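Local coordinates for sp1 protein (Swine acute diarrhea syndrome coronavirus, PDB 6LPA), which probably suppresses host gene expression, as other alphacoronavirus nsp1 proteins do, and is associated with effects on host proliferation and with immune evasion, at residues Asp41-Phe47 and Arg86-Ser92; Ile70-Tyr74 and Phe101-Phe105. All coordinates share one frame; numbering follows the deposited sequence.

Contact 1 of 2, residues Asp41-Phe47 and Arg86-Ser92; sequences DCRFVAF and RGWLIPS
The six-membered ring of W88 overlaps the backbone at V45-A46 and the ring of F47. W88 CE3 lies 3.3 Å from V45 O, and CH2 meets F47 CD1 at 3.7 Å, the two rings obliquely turned. With CG beside the backbone N (chi1 -49°), the indole runs along the paired strand toward F47. On the same face V45 CG2 touches I90 CD1 at 3.8 Å where the side chains cross. F44 and L89 point to the other face: CB of F44 rests on CD2 of L89 at 4.1 Å, while its ring reaches across to G87, where no side chain intervenes and F44 CZ comes within 4.1 Å of G87 CA. Strands 42-46 and 86-91 are antiparallel. R43 and V45 form reciprocal backbone bonds with I90 and W88; S92 N to D41 O and F47 N to R86 O extend the ladder at its ends. In the buried R43 the bend at chi2 (-66°) lays the guanidinium flat against S92 O, which sits 3.3 Å above its centre. R43 NH1 bonds C42 O at 3.0 Å; the oxygen lies nearly in the guanidinium plane, though the nitrogen stands above the carbonyl plane of C42. R43 NE bonds S94 O and NH1 also K40 O; backbone carbonyls thus hold the group's rotation. R86 and G87 form a classic beta bulge opposite L65 of strand 61-66. That strand flanks 86-91 on its far side, and the backbone of F44 also bonds A9 and A11 of strand 6-11, closing the six strands into the barrel characteristic of nsp1.

Contact 2 of 2, residues Ile70-Tyr74 and Phe101-Phe105; sequences ILTAY and FQVIF
L71 runs from its backbone over the carbonyl of Q102 to the ring of F101. L71 CB sits 3.4 Å from Q102 O, CG passes the same oxygen at a longer distance, and L71 CD1 ends on F101 CD2 at 3.9 Å, oblique to the ring; the other methyl, CD2, packs on R86 of strand 85-91. L71 CG lies beside the backbone N (chi1 -59°), and CD1 is anti to CA (chi2 179°), which carries this methyl to F101. The backbones pair in parallel, L71 opposite V103 and T72 opposite I104. L71 bonds on both sides of V103: L71 N donates to Q102 O at 2.7 Å, and L71 O accepts I104 N at 2.8 Å. I104 in turn spans T72, because I104 O takes A73 N at 2.9 Å. A73 CB touches both V103 CG1 (3.7 Å) and F105 CD1, adding a small apolar patch on the L71-V103 side. T72 and I104 occupy the other face. There CD1 of I104 bridges T72 CG2 and I70 CG2, at 4.0 and 4.1 Å, these side chains crossing at the surface. This short parallel pairing inside a mixed sheet lies between two antiparallel neighbours. Strand 61-66 borders 71-77, with L65 under L71 and A73, and Y74 OH bonds E66. Strand 6-11 borders 96-104, where F101 bonds L6 through its backbone and its ring packs on L8 and V10. On the outer side, T72 and Y74 pack on S25 and M24 of the second subunit.

Overall arrangement
Contacts 1 and 2 belong to the same six-stranded sheet, curled into a barrel, and their centres are 13 Å apart. The segments alternate along the chain, 41-47, 70-74, 86-92, 101-105, and the two contacts therefore cross. The centre of contact 1, which is buried, is about 3 Å from that of the chain, the centre of contact 2, near the surface, about 11 Å. The contacts touch directly: R86 CG packs on L71 CD2 at 3.7 Å, and F44 CD2 meets F101 CZ at 3.9 Å, the two rings inclined at about 45°. Strand 61-66, between 71-77 and 85-91, links the contacts through the sheet, and strand 6-11 links them the other way round.

Contact 1 of 2, residues Asp41-Phe47 and Arg86-Ser92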
ATOM      1  N   ASP A  41       9.787  12.740  13.057  1.00 46.64           N
ATOM      2  CA  ASP A  41      10.282  13.269  11.784  1.00 51.03           C
ATOM      3  C   ASP A  41       9.188  13.376  10.723  1.00 45.15           C
ATOM      4  O   ASP A  41       9.486  13.710   9.573  1.00 47.04           O
ATOM      5  CB  ASP A  41      11.435  12.397  11.261  1.00 49.79           C
ATOM      6  CG  ASP A  41      11.012  10.950  11.010  1.00 52.77           C
ATOM      7  OD1 ASP A  41       9.969  10.518  11.536  1.00 50.14           O
ATOM      8  OD2 ASP A  41      11.731  10.230  10.292  1.00 62.41           O
ATOM      9  N   CYS A  42       7.938  13.109  11.090  1.00 48.70           N
ATOM     10  CA  CYS A  42       6.825  12.975  10.165  1.00 48.23           C
ATOM     11  C   CYS A  42       5.721  13.970  10.541  1.00 49.97           C
ATOM     12  O   CYS A  42       5.575  14.334  11.714  1.00 42.74           O
ATOM     13  CB  CYS A  42       6.283  11.533  10.215  1.00 51.55           C
ATOM     14  SG  CYS A  42       7.237  10.348   9.301  1.00 47.81           S
ATOM     15  N   ARG A  43       4.909  14.375   9.545  1.00 43.29           N
ATOM     16  CA  ARG A  43       3.760  15.248   9.756  1.00 44.46           C
ATOM     17  C   ARG A  43       2.491  14.551   9.293  1.00 46.30           C
ATOM     18  O   ARG A  43       2.484  13.882   8.260  1.00 47.81           O
ATOM     19  CB  ARG A  43       3.899  16.593   9.021  1.00 40.67           C
ATOM     20  CG  ARG A  43       5.089  17.438   9.484  1.00 43.77           C
ATOM     21  CD  ARG A  43       4.960  17.946  10.953  1.00 44.92           C
ATOM     22  NE  ARG A  43       6.176  18.666  11.328  1.00 45.75           N
ATOM     23  CZ  ARG A  43       7.236  18.105  11.913  1.00 49.32           C
ATOM     24  NH1 ARG A  43       7.230  16.816  12.229  1.00 48.15           N
ATOM     25  NH2 ARG A  43       8.301  18.835  12.200  1.00 49.61           N
ATOM     26  N   PHE A  44       1.418  14.690  10.072  1.00 45.16           N
ATOM     27  CA  PHE A  44       0.137  14.148   9.658  1.00 46.56           C
ATOM     28  C   PHE A  44      -0.560  15.121   8.715  1.00 50.70           C
ATOM     29  O   PHE A  44      -0.749  16.294   9.046  1.00 44.97           O
ATOM     30  CB  PHE A  44      -0.767  13.864  10.852  1.00 44.54           C
ATOM     31  CG  PHE A  44      -2.155  13.418  10.450  1.00 45.55           C
ATOM     32  CD1 PHE A  44      -2.425  12.079  10.225  1.00 48.31           C
ATOM     33  CD2 PHE A  44      -3.181  14.340  10.287  1.00 43.97           C
ATOM     34  CE1 PHE A  44      -3.702  11.674   9.851  1.00 47.21           C
ATOM     35  CE2 PHE A  44      -4.444  13.949   9.921  1.00 43.10           C
ATOM     36  CZ  PHE A  44      -4.710  12.617   9.696  1.00 48.11           C
ATOM     37  N   VAL A  45      -0.989  14.617   7.568  1.00 47.46           N
ATOM     38  CA  VAL A  45      -1.630  15.419   6.548  1.00 46.39           C
ATOM     39  C   VAL A  45      -2.987  14.781   6.324  1.00 47.61           C
ATOM     40  O   VAL A  45      -3.070  13.622   5.900  1.00 45.82           O
ATOM     41  CB  VAL A  45      -0.801  15.464   5.259  1.00 48.25           C
ATOM     42  CG1 VAL A  45      -1.427  16.411   4.229  1.00 43.79           C
ATOM     43  CG2 VAL A  45       0.638  15.848   5.598  1.00 48.84           C
ATOM     44  N   ALA A  46      -4.046  15.517   6.644  1.00 43.64           N
ATOM     45  CA  ALA A  46      -5.394  14.997   6.486  1.00 45.91           C
ATOM     46  C   ALA A  46      -5.706  14.759   5.011  1.00 46.46           C
ATOM     47  O   ALA A  46      -5.201  15.451   4.121  1.00 46.91           O
ATOM     48  CB  ALA A  46      -6.410  15.973   7.083  1.00 44.68           C
ATOM     49  N   PHE A  47      -6.550  13.770   4.751  1.00 47.09           N
ATOM     50  CA  PHE A  47      -7.043  13.589   3.397  1.00 49.18           C
ATOM     51  C   PHE A  47      -7.880  14.800   3.010  1.00 51.59           C
ATOM     52  O   PHE A  47      -8.734  15.252   3.783  1.00 48.78           O
ATOM     53  CB  PHE A  47      -7.881  12.322   3.271  1.00 46.53           C
ATOM     54  CG  PHE A  47      -8.433  12.121   1.881  1.00 48.97           C
ATOM     55  CD1 PHE A  47      -7.642  11.554   0.886  1.00 50.38           C
ATOM     56  CD2 PHE A  47      -9.704  12.577   1.544  1.00 48.52           C
ATOM     57  CE1 PHE A  47      -8.109  11.398  -0.409  1.00 51.66           C
ATOM     58  CE2 PHE A  47     -10.194  12.400   0.262  1.00 51.41           C
ATOM     59  CZ  PHE A  47      -9.383  11.816  -0.731  1.00 54.51           C
ATOM     60  N   ARG A  86      -7.933   8.450   5.833  1.00 45.63           N
ATOM     61  CA  ARG A  86      -8.080   9.671   6.623  1.00 49.12           C
ATOM     62  C   ARG A  86      -6.899  10.616   6.501  1.00 48.89           C
ATOM     63  O   ARG A  86      -7.029  11.799   6.828  1.00 48.17           O
ATOM     64  CB  ARG A  86      -8.280   9.327   8.105  1.00 47.90           C
ATOM     65  CG  ARG A  86      -9.463   8.433   8.352  1.00 44.15           C
ATOM     66  CD  ARG A  86     -10.720   9.067   7.740  1.00 46.37           C
ATOM     67  NE  ARG A  86     -11.850   8.162   7.882  1.00 51.47           N
ATOM     68  CZ  ARG A  86     -13.040   8.321   7.309  1.00 52.26           C
ATOM     69  NH1 ARG A  86     -13.299   9.381   6.536  1.00 49.05           N
ATOM     70  NH2 ARG A  86     -13.979   7.407   7.524  1.00 54.40           N
ATOM     71  N   GLY A  87      -5.754  10.132   6.051  1.00 47.13           N
ATOM     72  CA  GLY A  87      -4.606  10.997   5.933  1.00 46.94           C
ATOM     73  C   GLY A  87      -3.330  10.181   5.940  1.00 47.23           C
ATOM     74  O   GLY A  87      -3.359   8.956   5.888  1.00 49.18           O
ATOM     75  N   TRP A  88      -2.212  10.900   5.992  1.00 44.43           N
ATOM     76  CA  TRP A  88      -0.903  10.270   5.902  1.00 45.98           C
ATOM     77  C   TRP A  88       0.034  10.863   6.945  1.00 45.21           C
ATOM     78  O   TRP A  88      -0.141  11.996   7.397  1.00 45.41           O
ATOM     79  CB  TRP A  88      -0.261  10.458   4.525  1.00 46.15           C
ATOM     80  CG  TRP A  88      -1.128  10.134   3.343  1.00 47.91           C
ATOM     81  CD1 TRP A  88      -1.151   8.963   2.638  1.00 43.90           C
ATOM     82  CD2 TRP A  88      -2.069  11.016   2.699  1.00 45.81           C
ATOM     83  NE1 TRP A  88      -2.058   9.063   1.592  1.00 46.63           N
ATOM     84  CE2 TRP A  88      -2.637  10.306   1.613  1.00 42.14           C
ATOM     85  CE3 TRP A  88      -2.489  12.330   2.940  1.00 46.43           C
ATOM     86  CZ2 TRP A  88      -3.611  10.869   0.772  1.00 47.74           C
ATOM     87  CZ3 TRP A  88      -3.470  12.891   2.103  1.00 48.52           C
ATOM     88  CH2 TRP A  88      -4.008  12.160   1.024  1.00 45.38           C
ATOM     89  N   LEU A  89       1.054  10.086   7.297  1.00 43.20           N
ATOM     90  CA  LEU A  89       2.230  10.587   7.997  1.00 46.00           C
ATOM     91  C   LEU A  89       3.364  10.591   6.988  1.00 46.80           C
ATOM     92  O   LEU A  89       3.676   9.547   6.400  1.00 44.68           O
ATOM     93  CB  LEU A  89       2.578   9.719   9.207  1.00 43.99           C
ATOM     94  CG  LEU A  89       1.776   9.945  10.483  1.00 47.26           C
ATOM     95  CD1 LEU A  89       1.872   8.710  11.378  1.00 48.98           C
ATOM     96  CD2 LEU A  89       2.315  11.192  11.203  1.00 48.99           C
ATOM     97  N   ILE A  90       3.957  11.760   6.778  1.00 46.15           N
ATOM     98  CA  ILE A  90       4.931  11.985   5.719  1.00 45.03           C
ATOM     99  C   ILE A  90       6.134  12.702   6.308  1.00 45.46           C
ATOM    100  O   ILE A  90       5.967  13.719   7.005  1.00 42.80           O
ATOM    101  CB  ILE A  90       4.334  12.822   4.570  1.00 47.83           C
ATOM    102  CG1 ILE A  90       2.906  12.354   4.230  1.00 43.44           C
ATOM    103  CG2 ILE A  90       5.255  12.782   3.362  1.00 46.09           C
ATOM    104  CD1 ILE A  90       2.156  13.256   3.240  1.00 41.92           C
ATOM    105  N   PRO A  91       7.351  12.246   6.018  1.00 43.08           N
ATOM    106  CA  PRO A  91       8.541  12.963   6.502  1.00 49.21           C
ATOM    107  C   PRO A  91       8.498  14.414   6.052  1.00 49.21           C
ATOM    108  O   PRO A  91       8.368  14.714   4.860  1.00 47.19           O
ATOM    109  CB  PRO A  91       9.706  12.184   5.875  1.00 51.44           C
ATOM    110  CG  PRO A  91       9.159  10.791   5.679  1.00 46.87           C
ATOM    111  CD  PRO A  91       7.701  11.012   5.292  1.00 45.36           C
ATOM    112  N   SER A  92       8.556  15.316   7.029  1.00 45.26           N
ATOM    113  CA  SER A  92       8.451  16.743   6.774  1.00 46.33           C
ATOM    114  C   SER A  92       8.881  17.503   8.017  1.00 47.58           C
ATOM    115  O   SER A  92       8.654  17.050   9.144  1.00 45.50           O
ATOM    116  CB  SER A  92       7.016  17.139   6.393  1.00 44.45           C
ATOM    117  OG  SER A  92       6.922  18.546   6.329  1.00 49.11           O
TER

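Contact 2 of 2, residues Ile70-Tyr74 and Phe101-Phe105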
ATOM      1  N   ILE A  70     -10.839   5.367  15.378  1.00 51.11           N
ATOM      2  CA  ILE A  70      -9.667   4.492  15.483  1.00 59.88           C
ATOM      3  C   ILE A  70      -9.029   4.202  14.114  1.00 64.13           C
ATOM      4  O   ILE A  70      -9.703   3.724  13.193  1.00 64.37           O
ATOM      5  CB  ILE A  70     -10.018   3.171  16.157  1.00 67.24           C
ATOM      6  CG1 ILE A  70     -10.649   3.411  17.530  1.00 67.46           C
ATOM      7  CG2 ILE A  70      -8.757   2.297  16.302  1.00 63.25           C
ATOM      8  CD1 ILE A  70     -10.609   2.186  18.427  1.00 72.98           C
ATOM      9  N   LEU A  71      -7.726   4.464  14.000  1.00 59.21           N
ATOM     10  CA  LEU A  71      -7.001   4.412  12.737  1.00 58.17           C
ATOM     11  C   LEU A  71      -6.055   3.220  12.703  1.00 57.57           C
ATOM     12  O   LEU A  71      -5.466   2.841  13.718  1.00 61.07           O
ATOM     13  CB  LEU A  71      -6.179   5.683  12.526  1.00 52.90           C
ATOM     14  CG  LEU A  71      -6.987   6.979  12.502  1.00 56.14           C
ATOM     15  CD1 LEU A  71      -6.050   8.172  12.314  1.00 54.81           C
ATOM     16  CD2 LEU A  71      -8.048   6.910  11.415  1.00 43.41           C
ATOM     17  N   THR A  72      -5.883   2.645  11.522  1.00 52.65           N
ATOM     18  CA  THR A  72      -4.785   1.715  11.309  1.00 54.90           C
ATOM     19  C   THR A  72      -3.815   2.291  10.279  1.00 54.19           C
ATOM     20  O   THR A  72      -4.221   2.841   9.245  1.00 50.82           O
ATOM     21  CB  THR A  72      -5.297   0.333  10.903  1.00 57.72           C
ATOM     22  OG1 THR A  72      -6.107   0.444   9.738  1.00 65.97           O
ATOM     23  CG2 THR A  72      -6.149  -0.232  12.009  1.00 61.60           C
ATOM     24  N   ALA A  73      -2.531   2.190  10.598  1.00 51.87           N
ATOM     25  CA  ALA A  73      -1.463   2.789   9.818  1.00 52.21           C
ATOM     26  C   ALA A  73      -0.702   1.707   9.064  1.00 53.34           C
ATOM     27  O   ALA A  73      -0.444   0.630   9.607  1.00 49.66           O
ATOM     28  CB  ALA A  73      -0.510   3.565  10.724  1.00 48.07           C
ATOM     29  N   TYR A  74      -0.337   2.000   7.817  1.00 46.82           N
ATOM     30  CA  TYR A  74       0.406   1.042   7.010  1.00 48.78           C
ATOM     31  C   TYR A  74       1.134   1.820   5.930  1.00 51.58           C
ATOM     32  O   TYR A  74       0.838   2.989   5.682  1.00 50.02           O
ATOM     33  CB  TYR A  74      -0.517  -0.015   6.401  1.00 48.69           C
ATOM     34  CG  TYR A  74      -1.646   0.571   5.576  1.00 50.47           C
ATOM     35  CD1 TYR A  74      -2.795   1.055   6.188  1.00 51.26           C
ATOM     36  CD2 TYR A  74      -1.572   0.625   4.192  1.00 51.53           C
ATOM     37  CE1 TYR A  74      -3.827   1.590   5.452  1.00 54.04           C
ATOM     38  CE2 TYR A  74      -2.610   1.169   3.435  1.00 51.10           C
ATOM     39  CZ  TYR A  74      -3.733   1.642   4.073  1.00 51.96           C
ATOM     40  OH  TYR A  74      -4.776   2.182   3.352  1.00 53.23           O
ATOM     41  N   PHE A 101      -4.353  10.970  18.495  1.00 55.45           N
ATOM     42  CA  PHE A 101      -4.942   9.989  17.599  1.00 56.52           C
ATOM     43  C   PHE A 101      -4.891   8.619  18.255  1.00 60.68           C
ATOM     44  O   PHE A 101      -4.095   8.368  19.162  1.00 66.80           O
ATOM     45  CB  PHE A 101      -4.208   9.912  16.249  1.00 54.52           C
ATOM     46  CG  PHE A 101      -4.214  11.193  15.471  1.00 52.67           C
ATOM     47  CD1 PHE A 101      -3.329  12.221  15.780  1.00 55.16           C
ATOM     48  CD2 PHE A 101      -5.082  11.368  14.413  1.00 51.46           C
ATOM     49  CE1 PHE A 101      -3.334  13.420  15.050  1.00 52.96           C
ATOM     50  CE2 PHE A 101      -5.084  12.549  13.682  1.00 52.10           C
ATOM     51  CZ  PHE A 101      -4.209  13.571  14.004  1.00 51.90           C
ATOM     52  N   GLN A 102      -5.718   7.710  17.754  1.00 60.81           N
ATOM     53  CA  GLN A 102      -5.639   6.311  18.147  1.00 66.77           C
ATOM     54  C   GLN A 102      -5.316   5.453  16.929  1.00 63.27           C
ATOM     55  O   GLN A 102      -6.069   5.455  15.945  1.00 60.42           O
ATOM     56  CB  GLN A 102      -6.932   5.876  18.826  1.00 69.53           C
ATOM     57  CG  GLN A 102      -6.792   5.977  20.331  1.00 74.71           C
ATOM     58  CD  GLN A 102      -8.112   6.052  21.032  1.00 82.94           C
ATOM     59  OE1 GLN A 102      -9.093   6.565  20.484  1.00 78.12           O
ATOM     60  NE2 GLN A 102      -8.154   5.546  22.262  1.00 88.96           N
ATOM     61  N   VAL A 103      -4.205   4.710  17.015  1.00 61.91           N
ATOM     62  CA  VAL A 103      -3.559   4.059  15.875  1.00 64.86           C
ATOM     63  C   VAL A 103      -3.151   2.628  16.229  1.00 67.43           C
ATOM     64  O   VAL A 103      -2.535   2.392  17.274  1.00 70.35           O
ATOM     65  CB  VAL A 103      -2.307   4.836  15.412  1.00 62.93           C
ATOM     66  CG1 VAL A 103      -1.788   4.256  14.117  1.00 56.95           C
ATOM     67  CG2 VAL A 103      -2.590   6.334  15.283  1.00 60.21           C
ATOM     68  N   ILE A 104      -3.446   1.689  15.332  1.00 65.70           N
ATOM     69  CA  ILE A 104      -2.902   0.336  15.381  1.00 67.74           C
ATOM     70  C   ILE A 104      -1.992   0.124  14.166  1.00 72.71           C
ATOM     71  O   ILE A 104      -2.029   0.878  13.188  1.00 66.89           O
ATOM     72  CB  ILE A 104      -4.010  -0.737  15.409  1.00 67.63           C
ATOM     73  CG1 ILE A 104      -5.265  -0.209  16.090  1.00 66.54           C
ATOM     74  CG2 ILE A 104      -3.522  -1.997  16.122  1.00 76.47           C
ATOM     75  CD1 ILE A 104      -6.443  -1.119  15.928  1.00 63.47           C
ATOM     76  N   PHE A 105      -1.195  -0.946  14.219  1.00 77.70           N
ATOM     77  CA  PHE A 105      -0.340  -1.358  13.092  1.00 77.63           C
ATOM     78  C   PHE A 105      -0.533  -2.838  12.744  1.00 79.71           C
ATOM     79  O   PHE A 105       0.166  -3.386  11.886  1.00 86.03           O
ATOM     80  CB  PHE A 105       1.132  -1.087  13.412  1.00 78.78           C
ATOM     81  CG  PHE A 105       1.349   0.202  14.141  1.00 78.19           C
ATOM     82  CD1 PHE A 105       1.491   1.389  13.445  1.00 75.53           C
ATOM     83  CD2 PHE A 105       1.375   0.234  15.526  1.00 79.66           C
ATOM     84  CE1 PHE A 105       1.674   2.588  14.114  1.00 75.86           C
ATOM     85  CE2 PHE A 105       1.556   1.430  16.201  1.00 82.84           C
ATOM     86  CZ  PHE A 105       1.706   2.612  15.490  1.00 76.13           C
TER